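Local coordinates for protein N-acetylgalactosaminyltransferase 7 (Homo sapiens, PDB 6IWR) that belongs to the glycosyltransferases, combining a family 2 domain of the GT-A clan with a ricin-type beta-trefoil lectin domain in one chain, at residues S299-R304 / A422-S427; P347-W352 / Y405-E410. All blocks are in the same frame, centred on the assembly; numbering follows the deposited sequence.

Contact 1: residues S299-R304 / A422-S427; sequences SMLWKR and ASRPES
S299 and R424 make most of this contact, and they show how one arginine can join a turn to a helix end by both its carbon chain and its charged group. The aliphatic part of R424 lies alongside S299, with CG of R424 3.9 Å from CB of S299. Its chain then bends at the third torsion (chi3 85°), which carries the guanidinium round to the S299 carbonyl. There NH1 of R424 donates a hydrogen bond to O of S299 (2.9 Å, N-H...O angle 151°). The acceptor lies close to the guanidinium plane, but the donor reaches the oxygen from a position tilted 32° from the carbonyl plane. L301 comes to the same edge of the planar group, where its CD2 is 4.0 Å from NH1 of R424, the two side chains crossing at about a right angle.

S423, the last residue of the helix, adds a van der Waals touch: CB of S423 lies 3.8 Å from N of S299. Its hydroxyl is hydrogen-bonded to the carbonyl of Y419, one turn back. The hydroxyl of S299 is likewise bonded to the D297 carboxylate, whose OD1 also accepts a hydrogen bond from N of L301, so that one oxygen ties together two points of the turn. Beyond R424 the chain is held by its carbonyl, which accepts hydrogen bonds from both N and OG of S427.

The turn containing S299 links the antiparallel strands 292-296 and 302-306, whereas R424 directly follows helix 417-423 and rests also on L402 of helix 400-412. P425 packs against strand 471-474, and the carbonyl of A422 accepts a hydrogen bond from the side chain of N471, so this surface contact brings the strand hairpin to the chain bordering the sheet that contains 471-474.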
loop_
_atom_site.group_PDB
_atom_site.type_symbol
_atom_site.label_atom_id
_atom_site.label_comp_id
_atom_site.label_asym_id
_atom_site.label_seq_id
_atom_site.Cartn_x
_atom_site.Cartn_y
_atom_site.Cartn_z
ATOM N N SER A 299 -0.598 19.151 12.691
ATOM C CA SER A 299 -0.600 17.849 13.347
ATOM C C SER A 299 0.793 17.454 13.808
ATOM O O SER A 299 0.959 16.402 14.444
ATOM C CB SER A 299 -1.162 16.775 12.416
ATOM O OG SER A 299 -0.824 17.071 11.082
ATOM N N MET A 300 1.780 18.297 13.505
ATOM C CA MET A 300 3.174 18.111 13.884
ATOM C C MET A 300 3.851 17.017 13.060
ATOM O O MET A 300 4.752 16.337 13.544
ATOM C CB MET A 300 3.331 17.829 15.379
ATOM C CG MET A 300 4.750 18.107 15.843
ATOM S SD MET A 300 5.117 17.848 17.590
ATOM C CE MET A 300 5.024 19.493 18.252
ATOM N N LEU A 301 3.426 16.842 11.816
ATOM C CA LEU A 301 4.169 16.023 10.877
ATOM C C LEU A 301 5.299 16.841 10.260
ATOM O O LEU A 301 5.109 17.995 9.857
ATOM C CB LEU A 301 3.256 15.485 9.782
ATOM C CG LEU A 301 2.136 14.607 10.332
ATOM C CD1 LEU A 301 1.357 14.044 9.166
ATOM C CD2 LEU A 301 2.682 13.512 11.275
ATOM N N TRP A 302 6.474 16.230 10.201
ATOM C CA TRP A 302 7.641 16.841 9.597
ATOM C C TRP A 302 7.378 17.246 8.149
ATOM O O TRP A 302 6.804 16.477 7.381
ATOM C CB TRP A 302 8.789 15.839 9.677
ATOM C CG TRP A 302 9.923 16.169 8.820
ATOM C CD1 TRP A 302 10.227 15.611 7.610
ATOM C CD2 TRP A 302 10.927 17.149 9.082
ATOM N NE1 TRP A 302 11.365 16.187 7.112
ATOM C CE2 TRP A 302 11.811 17.137 7.995
ATOM C CE3 TRP A 302 11.169 18.034 10.136
ATOM C CZ2 TRP A 302 12.912 17.971 7.928
ATOM C CZ3 TRP A 302 12.265 18.865 10.063
ATOM C CH2 TRP A 302 13.123 18.825 8.966
ATOM N N LYS A 303 7.823 18.447 7.775
ATOM C CA LYS A 303 7.643 19.005 6.438
ATOM C C LYS A 303 8.882 19.822 6.072
ATOM O O LYS A 303 9.609 20.308 6.949
ATOM C CB LYS A 303 6.403 19.919 6.348
ATOM C CG LYS A 303 5.044 19.277 6.614
ATOM C CD LYS A 303 4.577 18.370 5.488
ATOM C CE LYS A 303 3.230 17.717 5.834
ATOM N NZ LYS A 303 2.823 16.654 4.846
ATOM N N ARG A 304 9.121 19.996 4.772
ATOM C CA ARG A 304 10.256 20.799 4.322
ATOM C C ARG A 304 9.780 21.919 3.405
ATOM O O ARG A 304 8.905 21.716 2.561
ATOM C CB ARG A 304 11.313 19.932 3.615
ATOM C CG ARG A 304 11.968 18.905 4.539
ATOM C CD ARG A 304 12.808 17.880 3.756
ATOM N NE ARG A 304 14.121 18.404 3.357
ATOM C CZ ARG A 304 14.483 18.690 2.106
ATOM N NH1 ARG A 304 13.627 18.495 1.102
ATOM N NH2 ARG A 304 15.702 19.167 1.859
ATOM N N ALA A 422 -7.126 21.155 17.061
ATOM C CA ALA A 422 -8.010 21.147 15.898
ATOM C C ALA A 422 -7.574 20.115 14.862
ATOM O O ALA A 422 -8.427 19.475 14.232
ATOM C CB ALA A 422 -8.064 22.531 15.250
ATOM N N SER A 423 -6.261 19.935 14.676
ATOM C CA SER A 423 -5.791 18.918 13.743
ATOM C C SER A 423 -5.976 17.520 14.303
ATOM O O SER A 423 -6.329 16.608 13.556
ATOM C CB SER A 423 -4.324 19.149 13.391
ATOM O OG SER A 423 -4.123 20.455 12.894
ATOM N N ARG A 424 -5.751 17.331 15.600
ATOM C CA ARG A 424 -5.832 16.013 16.233
ATOM C C ARG A 424 -6.678 16.126 17.493
ATOM O O ARG A 424 -6.168 16.059 18.619
ATOM C CB ARG A 424 -4.430 15.466 16.538
ATOM C CG ARG A 424 -3.489 15.623 15.363
ATOM C CD ARG A 424 -2.098 15.061 15.626
ATOM N NE ARG A 424 -2.091 13.632 15.331
ATOM C CZ ARG A 424 -1.212 13.037 14.535
ATOM N NH1 ARG A 424 -0.226 13.748 13.976
ATOM N NH2 ARG A 424 -1.317 11.729 14.330
ATOM N N PRO A 425 -7.996 16.297 17.343
ATOM C CA PRO A 425 -8.831 16.373 18.548
ATOM C C PRO A 425 -8.746 15.111 19.350
ATOM O O PRO A 425 -8.881 15.178 20.574
ATOM C CB PRO A 425 -10.247 16.593 18.005
ATOM C CG PRO A 425 -10.113 16.513 16.519
ATOM C CD PRO A 425 -8.797 15.977 16.154
ATOM N N GLU A 426 -8.450 13.976 18.694
ATOM C CA GLU A 426 -8.422 12.695 19.390
ATOM C C GLU A 426 -7.374 12.679 20.493
ATOM O O GLU A 426 -7.380 11.787 21.346
ATOM C CB GLU A 426 -8.198 11.541 18.387
ATOM C CG GLU A 426 -6.805 11.365 17.791
ATOM C CD GLU A 426 -6.605 12.066 16.438
ATOM O OE1 GLU A 426 -7.540 12.753 15.962
ATOM O OE2 GLU A 426 -5.492 11.940 15.837
ATOM N N SER A 427 -6.469 13.645 20.493
ATOM C CA SER A 427 -5.402 13.686 21.475
ATOM C C SER A 427 -5.759 14.553 22.659
ATOM O O SER A 427 -5.035 14.540 23.660
ATOM C CB SER A 427 -4.105 14.229 20.848
ATOM O OG SER A 427 -4.205 15.622 20.589
#

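Contact 2: residues P347-W352 / Y405-E410; sequences PGLQIW and YVRVVE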
loop_
_atom_site.group_PDB
_atom_site.type_symbol
_atom_site.label_atom_id
_atom_site.label_comp_id
_atom_site.label_asym_id
_atom_site.label_seq_id
_atom_site.Cartn_x
_atom_site.Cartn_y
_atom_site.Cartn_z
ATOM N N PRO A 347 12.701 13.486 29.094
ATOM C CA PRO A 347 12.721 12.054 29.412
ATOM C C PRO A 347 11.373 11.389 29.336
ATOM O O PRO A 347 11.331 10.160 29.354
ATOM C CB PRO A 347 13.259 12.009 30.841
ATOM C CG PRO A 347 13.084 13.363 31.369
ATOM C CD PRO A 347 13.073 14.325 30.242
ATOM N N GLY A 348 10.281 12.149 29.214
ATOM C CA GLY A 348 8.978 11.521 29.037
ATOM C C GLY A 348 8.692 11.009 27.627
ATOM O O GLY A 348 7.709 10.287 27.425
ATOM N N LEU A 349 9.500 11.384 26.646
ATOM C CA LEU A 349 9.251 10.918 25.294
ATOM C C LEU A 349 9.481 9.422 25.233
ATOM O O LEU A 349 10.556 8.931 25.603
ATOM C CB LEU A 349 10.143 11.642 24.297
ATOM C CG LEU A 349 9.602 12.984 23.793
ATOM C CD1 LEU A 349 8.355 13.424 24.554
ATOM C CD2 LEU A 349 10.698 14.021 23.870
ATOM N N GLN A 350 8.475 8.707 24.756
ATOM C CA GLN A 350 8.561 7.292 24.465
ATOM C C GLN A 350 9.047 7.126 23.039
ATOM O O GLN A 350 9.455 8.075 22.420
ATOM C CB GLN A 350 7.226 6.610 24.694
ATOM C CG GLN A 350 6.364 7.283 25.748
ATOM C CD GLN A 350 5.900 6.337 26.835
ATOM O OE1 GLN A 350 6.555 6.186 27.855
ATOM N NE2 GLN A 350 4.763 5.705 26.623
ATOM N N ILE A 351 8.982 5.928 22.497
ATOM C CA ILE A 351 9.924 5.460 21.514
ATOM C C ILE A 351 10.055 6.301 20.241
ATOM O O ILE A 351 11.157 6.581 19.825
ATOM C CB ILE A 351 9.538 4.021 21.119
ATOM C CG1 ILE A 351 10.407 3.488 19.958
ATOM C CG2 ILE A 351 8.051 3.954 20.806
ATOM C CD1 ILE A 351 11.091 2.161 20.218
ATOM N N TRP A 352 8.978 6.564 19.536
ATOM C CA TRP A 352 9.119 7.316 18.302
ATOM C C TRP A 352 8.238 8.503 18.466
ATOM O O TRP A 352 7.072 8.359 18.756
ATOM C CB TRP A 352 8.698 6.472 17.106
ATOM C CG TRP A 352 9.081 7.059 15.812
ATOM C CD1 TRP A 352 10.272 6.931 15.181
ATOM C CD2 TRP A 352 8.267 7.873 14.976
ATOM N NE1 TRP A 352 10.253 7.615 13.996
ATOM C CE2 TRP A 352 9.029 8.204 13.850
ATOM C CE3 TRP A 352 6.962 8.352 15.071
ATOM C CZ2 TRP A 352 8.533 8.998 12.826
ATOM C CZ3 TRP A 352 6.472 9.142 14.064
ATOM C CH2 TRP A 352 7.252 9.456 12.950
ATOM N N TYR A 405 3.752 13.876 21.007
ATOM C CA TYR A 405 3.359 15.146 20.416
ATOM C C TYR A 405 2.715 16.049 21.459
ATOM O O TYR A 405 2.994 17.249 21.513
ATOM C CB TYR A 405 2.403 14.909 19.247
ATOM C CG TYR A 405 3.042 14.205 18.063
ATOM C CD1 TYR A 405 4.427 14.199 17.897
ATOM C CD2 TYR A 405 2.264 13.557 17.108
ATOM C CE1 TYR A 405 5.014 13.561 16.822
ATOM C CE2 TYR A 405 2.845 12.922 16.028
ATOM C CZ TYR A 405 4.222 12.924 15.901
ATOM O OH TYR A 405 4.813 12.306 14.834
ATOM N N VAL A 406 1.871 15.484 22.321
ATOM C CA VAL A 406 1.153 16.307 23.289
ATOM C C VAL A 406 2.110 16.913 24.298
ATOM O O VAL A 406 1.933 18.057 24.726
ATOM C CB VAL A 406 0.062 15.490 23.995
ATOM C CG1 VAL A 406 -0.494 16.302 25.156
ATOM C CG2 VAL A 406 -1.038 15.126 23.002
ATOM N N ARG A 407 3.102 16.146 24.740
ATOM C CA ARG A 407 4.068 16.698 25.680
ATOM C C ARG A 407 4.790 17.881 25.057
ATOM O O ARG A 407 4.881 18.960 25.650
ATOM C CB ARG A 407 5.049 15.613 26.125
ATOM C CG ARG A 407 4.381 14.424 26.831
ATOM C CD ARG A 407 5.392 13.400 27.268
ATOM N NE ARG A 407 6.417 13.996 28.112
ATOM C CZ ARG A 407 6.286 14.205 29.423
ATOM N NH1 ARG A 407 5.159 13.894 30.045
ATOM N NH2 ARG A 407 7.271 14.754 30.125
ATOM N N VAL A 408 5.258 17.719 23.828
ATOM C CA VAL A 408 5.975 18.809 23.182
ATOM C C VAL A 408 5.092 20.036 23.080
ATOM O O VAL A 408 5.510 21.150 23.424
ATOM C CB VAL A 408 6.491 18.378 21.802
ATOM C CG1 VAL A 408 7.210 19.554 21.129
ATOM C CG2 VAL A 408 7.422 17.187 21.956
ATOM N N VAL A 409 3.859 19.852 22.592
ATOM C CA VAL A 409 2.981 20.990 22.323
ATOM C C VAL A 409 2.628 21.707 23.619
ATOM O O VAL A 409 2.666 22.944 23.693
ATOM C CB VAL A 409 1.720 20.528 21.573
ATOM C CG1 VAL A 409 0.614 21.598 21.658
ATOM C CG2 VAL A 409 2.055 20.181 20.102
ATOM N N GLU A 410 2.284 20.938 24.660
ATOM C CA GLU A 410 1.810 21.524 25.905
ATOM C C GLU A 410 2.888 22.373 26.583
ATOM O O GLU A 410 2.566 23.336 27.303
ATOM C CB GLU A 410 1.323 20.417 26.846
ATOM C CG GLU A 410 -0.156 19.971 26.676
ATOM C CD GLU A 410 -1.148 21.122 26.707
ATOM O OE1 GLU A 410 -2.199 21.026 26.019
ATOM O OE2 GLU A 410 -0.868 22.124 27.404
#
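R407 lays one face of its guanidinium over the backbone of G348, its NE 3.7 Å and its CZ 3.8 Å from CA of G348. With no side chain on this glycine, the flat group rests directly on the main chain. A bend at the third torsion of R407 (chi3 55°) turns the group toward the loop. Polar partners at each nitrogen limit its rotation: NE forms a salt bridge with D346, NH1 bonds to the carbonyl of Y432 and NH2 to that of D434. OD1 of D346 accepts a hydrogen bond from N of G348, forming an Asx turn, while OD2 makes the salt bridge.

CD1 of L349 lies 4.0 Å from CD and 4.1 Å from NE of R407, at the edge of the guanidinium and near its plane, and L349 also touches N404 and E358. This loop precedes helix 355-365 and leads into the WGGEN sequence familiar in this transferase family, which W352 opens; the chain belongs to the GT-A clan, and the indole lies about 7 Å from the manganese ion.

W352 points its CG anti to the backbone N (chi1 -168°), which takes the indole toward the start of the segment 405-410. CZ3 of W352 comes within 3.7 Å of OH of Y405, the two side chains passing obliquely, and the carbonyl of W352 bonds to T401, one turn earlier in helix 400-412.

The two contacts have their centres 13 Å apart. Contact 2 uses helix 400-412 and contact 1 the end of helix 417-423, which follows it in the chain and packs on it through Y405 and F420. Along the chain the segments run 299-304, 347-352, 405-410 and 422-427, so contact 2 is nested within the loop closed by contact 1. M300 bridges them: its CE lies 3.6 Å from CG2 of V409, and its SD 3.7 Å from CD1 of Y405. CE2 of Y405 is also 3.8 Å from NH1 of R424. The helix pair thus connects the loop near the manganese ion with the hairpin turn and the chain beyond helix 417-423, where P425 packs on strand 471-474.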